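Local coordinates for protein R.MvaI (Kocuria varians, PDB 2OA9) that cleaves DNA as a monomeric restriction endonuclease that recognizes its target sequence asymmetrically, at residues Met86-Tyr91 with Gly223-His228; Trp150-Leu155 with Leu193-Leu198. All blocks are in the same frame, centred on the assembly; numbering follows the deposited sequence.

Interaction 1: Met86-Tyr91 with Gly223-His228. With CD (cadmium ion), chain L.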
ATOM      1  N   MET A  86      15.728  15.367  11.319  1.00 13.94           N
ATOM      2  CA  MET A  86      15.215  16.686  11.703  1.00 15.20           C
ATOM      3  C   MET A  86      13.803  16.604  12.241  1.00 13.88           C
ATOM      4  O   MET A  86      13.450  17.236  13.229  1.00 14.83           O
ATOM      5  CB  MET A  86      15.261  17.669  10.541  1.00 14.69           C
ATOM      6  CG  MET A  86      14.815  19.078  10.892  1.00 16.03           C
ATOM      7  SD  MET A  86      13.001  19.350  10.758  1.00 16.73           S
ATOM      8  CE  MET A  86      12.871  19.233   9.021  1.00 18.88           C
ATOM      9  N   LEU A  87      12.957  15.825  11.572  1.00 13.27           N
ATOM     10  CA  LEU A  87      11.561  15.769  11.940  1.00 13.33           C
ATOM     11  C   LEU A  87      11.398  15.219  13.338  1.00 14.00           C
ATOM     12  O   LEU A  87      10.628  15.728  14.147  1.00 14.14           O
ATOM     13  CB  LEU A  87      10.754  14.924  10.966  1.00 13.92           C
ATOM     14  CG  LEU A  87      10.536  15.477   9.569  1.00 13.39           C
ATOM     15  CD1 LEU A  87       9.914  14.382   8.688  1.00 13.99           C
ATOM     16  CD2 LEU A  87       9.654  16.720   9.578  1.00 15.58           C
ATOM     17  N   ARG A  88      12.125  14.164  13.656  1.00 13.05           N
ATOM     18  CA  ARG A  88      11.945  13.576  14.967  1.00 13.83           C
ATOM     19  C   ARG A  88      12.465  14.491  16.075  1.00 12.42           C
ATOM     20  O   ARG A  88      11.790  14.668  17.088  1.00 12.80           O
ATOM     21  CB  ARG A  88      12.537  12.154  15.017  1.00 15.18           C
ATOM     22  CG  ARG A  88      13.966  12.035  15.286  1.00 18.00           C
ATOM     23  CD  ARG A  88      14.434  10.561  15.405  1.00 16.73           C
ATOM     24  NE  ARG A  88      15.842  10.601  15.457  1.00 17.88           N
ATOM     25  CZ  ARG A  88      16.546  10.708  16.578  1.00 15.38           C
ATOM     26  NH1 ARG A  88      15.952  10.782  17.775  1.00 14.88           N
ATOM     27  NH2 ARG A  88      17.868  10.792  16.515  1.00 17.72           N
ATOM     28  N   ASN A  89      13.651  15.066  15.841  1.00 13.07           N
ATOM     29  CA  ASN A  89      14.284  15.871  16.875  1.00 12.03           C
ATOM     30  C   ASN A  89      13.522  17.193  17.059  1.00 12.24           C
ATOM     31  O   ASN A  89      13.291  17.621  18.185  1.00 15.19           O
ATOM     32  CB  ASN A  89      15.725  16.142  16.573  1.00 11.86           C
ATOM     33  CG  ASN A  89      16.618  14.998  17.022  1.00 12.90           C
ATOM     34  OD1 ASN A  89      16.207  14.255  17.873  1.00 18.23           O
ATOM     35  ND2 ASN A  89      17.769  14.838  16.420  1.00 18.36           N
ATOM     36  N   ARG A  90      13.104  17.821  15.969  1.00 10.87           N
ATOM     37  CA  ARG A  90      12.454  19.128  16.055  1.00 11.70           C
ATOM     38  C   ARG A  90      10.993  19.002  16.474  1.00 10.39           C
ATOM     39  O   ARG A  90      10.548  19.698  17.377  1.00 11.98           O
ATOM     40  CB  ARG A  90      12.577  19.909  14.749  1.00 11.50           C
ATOM     41  CG  ARG A  90      12.028  21.311  14.850  1.00 11.81           C
ATOM     42  CD  ARG A  90      12.068  22.074  13.574  1.00 11.94           C
ATOM     43  NE  ARG A  90      13.420  22.342  13.102  1.00  9.88           N
ATOM     44  CZ  ARG A  90      13.666  22.861  11.900  1.00 10.56           C
ATOM     45  NH1 ARG A  90      12.676  23.134  11.060  1.00 13.05           N
ATOM     46  NH2 ARG A  90      14.918  23.066  11.511  1.00 12.41           N
ATOM     47  N   TYR A  91      10.239  18.118  15.825  1.00 11.55           N
ATOM     48  CA  TYR A  91       8.779  18.069  15.977  1.00 11.82           C
ATOM     49  C   TYR A  91       8.273  16.875  16.778  1.00 12.54           C
ATOM     50  O   TYR A  91       7.095  16.821  17.103  1.00 12.69           O
ATOM     51  CB  TYR A  91       8.065  18.105  14.620  1.00 12.18           C
ATOM     52  CG  TYR A  91       8.487  19.245  13.723  1.00 10.90           C
ATOM     53  CD1 TYR A  91       8.955  18.984  12.423  1.00 11.91           C
ATOM     54  CD2 TYR A  91       8.420  20.565  14.125  1.00 11.93           C
ATOM     55  CE1 TYR A  91       9.380  20.019  11.589  1.00 12.17           C
ATOM     56  CE2 TYR A  91       8.810  21.589  13.294  1.00 12.28           C
ATOM     57  CZ  TYR A  91       9.317  21.326  12.007  1.00 11.83           C
ATOM     58  OH  TYR A  91       9.731  22.336  11.192  1.00 13.69           O
ATOM     59  N   GLY A 223      20.478   6.602  20.544  1.00 19.40           N
ATOM     60  CA  GLY A 223      19.998   7.960  20.386  1.00 19.19           C
ATOM     61  C   GLY A 223      19.849   8.391  18.932  1.00 18.88           C
ATOM     62  O   GLY A 223      19.293   9.447  18.660  1.00 19.28           O
ATOM     63  N   LYS A 224      20.298   7.562  17.995  1.00 17.78           N
ATOM     64  CA  LYS A 224      20.268   7.943  16.582  1.00 17.04           C
ATOM     65  C   LYS A 224      19.039   7.413  15.888  1.00 16.74           C
ATOM     66  O   LYS A 224      18.369   6.498  16.368  1.00 16.83           O
ATOM     67  CB  LYS A 224      21.478   7.395  15.864  1.00 16.75           C
ATOM     68  CG  LYS A 224      22.798   7.920  16.439  1.00 19.08           C
ATOM     69  CD  LYS A 224      23.776   8.367  15.350  1.00 25.59           C
ATOM     70  CE  LYS A 224      25.115   8.797  15.963  1.00 28.44           C
ATOM     71  NZ  LYS A 224      26.276   7.965  15.497  1.00 31.30           N
ATOM     72  N   THR A 225      18.734   7.966  14.707  1.00 15.71           N
ATOM     73  CA  THR A 225      17.500   7.644  14.003  1.00 15.31           C
ATOM     74  C   THR A 225      17.354   6.166  13.599  1.00 14.83           C
ATOM     75  O   THR A 225      18.265   5.567  13.042  1.00 14.76           O
ATOM     76  CB  THR A 225      17.421   8.541  12.780  1.00 15.64           C
ATOM     77  OG1 THR A 225      17.438   9.905  13.224  1.00 17.07           O
ATOM     78  CG2 THR A 225      16.129   8.361  12.008  1.00 16.91           C
ATOM     79  N   HIS A 226      16.191   5.607  13.918  1.00 14.82           N
ATOM     80  CA  HIS A 226      15.841   4.251  13.523  1.00 16.10           C
ATOM     81  C   HIS A 226      14.550   4.364  12.725  1.00 15.23           C
ATOM     82  O   HIS A 226      13.487   4.581  13.270  1.00 15.79           O
ATOM     83  CB  HIS A 226      15.664   3.383  14.774  1.00 17.04           C
ATOM     84  CG  HIS A 226      15.262   1.971  14.487  1.00 18.32           C
ATOM     85  ND1 HIS A 226      14.684   1.170  15.448  1.00 22.31           N
ATOM     86  CD2 HIS A 226      15.401   1.195  13.379  1.00 22.79           C
ATOM     87  CE1 HIS A 226      14.429  -0.022  14.927  1.00 23.70           C
ATOM     88  NE2 HIS A 226      14.851  -0.032  13.671  1.00 23.46           N
ATOM     89  N   ASP A 227      14.641   4.218  11.415  1.00 16.89           N
ATOM     90  CA  ASP A 227      13.508   4.492  10.539  1.00 19.15           C
ATOM     91  C   ASP A 227      13.538   3.489   9.391  1.00 20.66           C
ATOM     92  O   ASP A 227      14.554   3.387   8.730  1.00 23.13           O
ATOM     93  CB  ASP A 227      13.698   5.914  10.003  1.00 19.84           C
ATOM     94  CG  ASP A 227      12.594   6.371   9.018  1.00 20.66           C
ATOM     95  OD1 ASP A 227      11.507   5.806   8.990  1.00 21.84           O
ATOM     96  OD2 ASP A 227      12.770   7.317   8.223  1.00 28.94           O
ATOM     97  N   HIS A 228      12.450   2.757   9.154  1.00 23.19           N
ATOM     98  CA  HIS A 228      12.391   1.813   8.024  1.00 24.78           C
ATOM     99  C   HIS A 228      11.766   2.434   6.765  1.00 24.46           C
ATOM    100  O   HIS A 228      11.644   1.757   5.737  1.00 26.19           O
ATOM    101  CB  HIS A 228      11.718   0.490   8.459  1.00 25.88           C
ATOM    102  CG  HIS A 228      12.506  -0.265   9.493  1.00 29.56           C
ATOM    103  ND1 HIS A 228      11.952  -0.757  10.658  1.00 35.79           N
ATOM    104  CD2 HIS A 228      13.824  -0.574   9.549  1.00 32.03           C
ATOM    105  CE1 HIS A 228      12.891  -1.344  11.380  1.00 34.27           C
ATOM    106  NE2 HIS A 228      14.037  -1.252  10.729  1.00 34.26           N
TER
HETATM  107 CD    CD L 912      15.262  -1.934  12.420  0.80 45.50          CD
HETATM  108  O   HOH W   1      20.260  10.656  14.492  1.00 26.18           O
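Helix 83-91 lies against the leading end of strand 225-235, part of a five-stranded antiparallel sheet, and between residues 86-91 and 223-228 the contact is carried by Arg-88, which reaches over to Gly-223 and Thr-225. CG of Arg-88 sits between the backbone N and the carbonyl carbon (chi1 84°), and from there the chain runs extended to NE, delivering the guanidinium to the strand. NE donates to Thr-225 OG1 at 2.8 Å, a nearly straight bond (161°) that lies close to the guanidinium plane. NH2 gives a more bent bond, 2.9 Å, to Gly-223 O, which lies 33° out of that plane while NH2 approaches one of its lone pairs. A water accepts from Arg-88 NH2 at 3.1 Å and also from Thr-225 N. The same helix adds Thr-85 to Thr-225 OG1 and Asn-84 to Asp-227; Arg-88 NH1 binds Asn-100 O. Further along the chain, His-226 NE2 and His-228 NE2 hold a cadmium ion. An alanine in place of Arg-88 would probably leave Gly-223 O without this donor and Thr-225 OG1 with Thr-85 as its remaining named partner on the helix. The guanidinium's three named protein acceptors are neutral oxygens, which probably spread its positive charge over polar groups.

Interaction 2: Trp150-Leu155 with Leu193-Leu198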
ATOM      1  N   TRP A 150       8.924  14.798  -0.917  1.00 14.42           N
ATOM      2  CA  TRP A 150       9.236  13.632  -1.748  1.00 14.80           C
ATOM      3  C   TRP A 150       9.069  14.069  -3.169  1.00 15.86           C
ATOM      4  O   TRP A 150       8.015  14.590  -3.528  1.00 15.89           O
ATOM      5  CB  TRP A 150       8.240  12.468  -1.498  1.00 14.53           C
ATOM      6  CG  TRP A 150       8.270  11.847  -0.150  1.00 15.70           C
ATOM      7  CD1 TRP A 150       8.910  10.695   0.202  1.00 16.21           C
ATOM      8  CD2 TRP A 150       7.628  12.321   1.035  1.00 15.34           C
ATOM      9  NE1 TRP A 150       8.692  10.405   1.524  1.00 15.94           N
ATOM     10  CE2 TRP A 150       7.932  11.409   2.077  1.00 15.94           C
ATOM     11  CE3 TRP A 150       6.849  13.443   1.342  1.00 17.00           C
ATOM     12  CZ2 TRP A 150       7.472  11.598   3.375  1.00 18.87           C
ATOM     13  CZ3 TRP A 150       6.390  13.617   2.616  1.00 15.82           C
ATOM     14  CH2 TRP A 150       6.697  12.694   3.629  1.00 17.98           C
ATOM     15  N   SER A 151      10.067  13.892  -4.016  1.00 15.45           N
ATOM     16  CA  SER A 151       9.855  14.200  -5.417  1.00 15.73           C
ATOM     17  C   SER A 151       8.918  13.226  -6.106  1.00 15.34           C
ATOM     18  O   SER A 151       8.851  12.046  -5.731  1.00 15.98           O
ATOM     19  CB  SER A 151      11.204  14.181  -6.168  1.00 15.54           C
ATOM     20  OG  SER A 151      11.785  12.889  -6.132  1.00 19.35           O
ATOM     21  N   PHE A 152       8.207  13.682  -7.129  1.00 16.02           N
ATOM     22  CA  PHE A 152       7.371  12.771  -7.899  1.00 17.45           C
ATOM     23  C   PHE A 152       8.221  11.641  -8.496  1.00 18.10           C
ATOM     24  O   PHE A 152       7.772  10.514  -8.553  1.00 18.22           O
ATOM     25  CB  PHE A 152       6.660  13.482  -9.065  1.00 16.32           C
ATOM     26  CG  PHE A 152       5.379  14.241  -8.711  1.00 16.25           C
ATOM     27  CD1 PHE A 152       4.483  14.598  -9.713  1.00 17.67           C
ATOM     28  CD2 PHE A 152       5.081  14.598  -7.416  1.00 17.43           C
ATOM     29  CE1 PHE A 152       3.327  15.300  -9.421  1.00 18.03           C
ATOM     30  CE2 PHE A 152       3.949  15.317  -7.127  1.00 15.99           C
ATOM     31  CZ  PHE A 152       3.058  15.660  -8.115  1.00 18.66           C
ATOM     32  N   ASP A 153       9.438  11.943  -8.949  1.00 19.90           N
ATOM     33  CA  ASP A 153      10.270  10.910  -9.574  1.00 20.45           C
ATOM     34  C   ASP A 153      10.644   9.813  -8.588  1.00 20.27           C
ATOM     35  O   ASP A 153      10.682   8.643  -8.954  1.00 21.84           O
ATOM     36  CB  ASP A 153      11.535  11.540 -10.197  1.00 21.11           C
ATOM     37  CG  ASP A 153      11.221  12.307 -11.469  1.00 25.65           C
ATOM     38  OD1 ASP A 153      12.127  12.978 -12.009  1.00 33.38           O
ATOM     39  OD2 ASP A 153      10.083  12.297 -11.994  1.00 30.61           O
ATOM     40  N   SER A 154      10.892  10.179  -7.337  1.00 18.86           N
ATOM     41  CA  SER A 154      11.218   9.198  -6.319  1.00 19.41           C
ATOM     42  C   SER A 154      10.034   8.276  -6.077  1.00 18.66           C
ATOM     43  O   SER A 154      10.210   7.081  -5.884  1.00 19.15           O
ATOM     44  CB  SER A 154      11.689   9.847  -5.021  1.00 19.80           C
ATOM     45  OG  SER A 154      10.645  10.433  -4.248  1.00 25.87           O
ATOM     46  N   LEU A 155       8.844   8.857  -6.056  1.00 18.56           N
ATOM     47  CA  LEU A 155       7.637   8.087  -5.795  1.00 17.70           C
ATOM     48  C   LEU A 155       7.334   7.195  -6.968  1.00 18.02           C
ATOM     49  O   LEU A 155       6.945   6.054  -6.789  1.00 17.51           O
ATOM     50  CB  LEU A 155       6.451   9.017  -5.488  1.00 16.84           C
ATOM     51  CG  LEU A 155       6.644   9.861  -4.227  1.00 16.68           C
ATOM     52  CD1 LEU A 155       5.458  10.798  -4.126  1.00 20.80           C
ATOM     53  CD2 LEU A 155       6.835   9.049  -2.958  1.00 17.87           C
ATOM     54  N   LEU A 193      -0.599   1.549 -10.580  1.00 16.46           N
ATOM     55  CA  LEU A 193      -0.999   2.813  -9.952  1.00 15.17           C
ATOM     56  C   LEU A 193      -0.006   3.877 -10.359  1.00 15.59           C
ATOM     57  O   LEU A 193       1.188   3.688 -10.150  1.00 17.22           O
ATOM     58  CB  LEU A 193      -1.008   2.693  -8.425  1.00 14.15           C
ATOM     59  CG  LEU A 193      -1.323   3.948  -7.602  1.00 14.73           C
ATOM     60  CD1 LEU A 193      -2.761   4.238  -7.725  1.00 16.60           C
ATOM     61  CD2 LEU A 193      -0.948   3.693  -6.129  1.00 15.95           C
ATOM     62  N   THR A 194      -0.499   4.985 -10.915  1.00 14.97           N
ATOM     63  CA  THR A 194       0.366   6.077 -11.346  1.00 15.63           C
ATOM     64  C   THR A 194       0.707   7.002 -10.186  1.00 14.99           C
ATOM     65  O   THR A 194      -0.005   7.068  -9.183  1.00 14.72           O
ATOM     66  CB  THR A 194      -0.281   6.944 -12.420  1.00 16.58           C
ATOM     67  OG1 THR A 194      -1.465   7.536 -11.897  1.00 17.64           O
ATOM     68  CG2 THR A 194      -0.742   6.129 -13.659  1.00 17.39           C
ATOM     69  N   VAL A 195       1.804   7.751 -10.329  1.00 15.85           N
ATOM     70  CA  VAL A 195       2.118   8.753  -9.326  1.00 16.45           C
ATOM     71  C   VAL A 195       1.030   9.823  -9.242  1.00 16.05           C
ATOM     72  O   VAL A 195       0.744  10.303  -8.180  1.00 14.48           O
ATOM     73  CB  VAL A 195       3.551   9.349  -9.503  1.00 17.78           C
ATOM     74  CG1 VAL A 195       3.650  10.159 -10.766  1.00 19.90           C
ATOM     75  CG2 VAL A 195       3.939  10.131  -8.244  1.00 19.64           C
ATOM     76  N   GLN A 196       0.425  10.192 -10.358  1.00 16.45           N
ATOM     77  CA  GLN A 196      -0.645  11.179 -10.345  1.00 16.44           C
ATOM     78  C   GLN A 196      -1.845  10.697  -9.538  1.00 15.34           C
ATOM     79  O   GLN A 196      -2.438  11.462  -8.785  1.00 14.84           O
ATOM     80  CB  GLN A 196      -1.084  11.530 -11.766  1.00 17.33           C
ATOM     81  CG  GLN A 196      -0.090  12.387 -12.498  1.00 21.05           C
ATOM     82  CD  GLN A 196       1.096  11.586 -13.022  1.00 25.43           C
ATOM     83  OE1 GLN A 196       1.016  10.354 -13.190  1.00 25.16           O
ATOM     84  NE2 GLN A 196       2.203  12.282 -13.279  1.00 30.07           N
ATOM     85  N   SER A 197      -2.180   9.415  -9.677  1.00 14.33           N
ATOM     86  CA  SER A 197      -3.313   8.854  -8.940  1.00 13.92           C
ATOM     87  C   SER A 197      -2.964   8.745  -7.455  1.00 13.37           C
ATOM     88  O   SER A 197      -3.795   8.988  -6.585  1.00 14.03           O
ATOM     89  CB  SER A 197      -3.658   7.476  -9.475  1.00 15.23           C
ATOM     90  OG  SER A 197      -4.266   7.521 -10.729  1.00 17.41           O
ATOM     91  N   LEU A 198      -1.716   8.395  -7.178  1.00 13.72           N
ATOM     92  CA  LEU A 198      -1.240   8.350  -5.812  1.00 13.87           C
ATOM     93  C   LEU A 198      -1.423   9.680  -5.141  1.00 13.11           C
ATOM     94  O   LEU A 198      -1.914   9.761  -4.029  1.00 14.15           O
ATOM     95  CB  LEU A 198       0.231   7.939  -5.780  1.00 13.55           C
ATOM     96  CG  LEU A 198       0.925   7.982  -4.424  1.00 15.22           C
ATOM     97  CD1 LEU A 198       0.498   6.777  -3.639  1.00 17.02           C
ATOM     98  CD2 LEU A 198       2.455   8.021  -4.535  1.00 17.86           C
TER
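Val-195 pushes its CG2 methyl into the first turn of helix 152-162, between Phe-152 and Leu-155. Helices 152-162 and 195-204 thus meet at their N-terminal ends, and this methyl makes the closest approach between residues 150-155 and 193-198: it lies 3.9 Å from Leu-155 CB and 3.9 Å from the carbonyl O of Phe-152. With CG2 anti to the backbone N of Val-195 (CG1 at chi1 67°), that branch is the one presented to the other helix. The same CG2 comes obliquely to the Phe-152 ring, 4.4 Å from its CG. One turn on, the fit is slacker, and the leucines cross at about a right angle with a single methyl pair touching, Leu-155 CD1 to Leu-198 CD2 at 4.1 Å. All four of these residues are buried, whereas Asp-153 and Gln-196 are exposed and leave the backbone pointing away from the partner segment; the end of Gln-196 curls back toward residues 150-155 as a loose fringe. Both helix starts are N-capped: Ser-151 OG accepts from Ser-154 N at 3.1 Å, and Thr-194 OG1 accepts from Ser-197 N at 3.0 Å. Strand 69-74 packs against the leucines, with Phe-73 on both Leu-155 and Leu-198 and Leu-72 on Leu-198. Val-132 of strand 131-138 touches Phe-152 and Leu-155, while Val-195 also meets Gln-156 further along helix 152-162.

The centres of interactions 1 and 2 are 24 Å apart, and their nearest atoms come within about 6 Å without touching. Two strands connect them. Strand 69-74, which supplies Phe-73 to interaction 2, pairs with strand 225-235 of interaction 1; strand 143-151 receives Met-86 and Leu-87 on Val-148 before it leads into helix 152-162. Besides the ion held by its histidines, interaction 1 has another bound cadmium ion about 14 Å from the Arg-88 side chain. In interaction 2, the Phe-152 side chain lies about 11 Å from a cadmium ion and about 4 Å from the side chain of Ile-125, part of a calcium site observed for this protein but without calcium here.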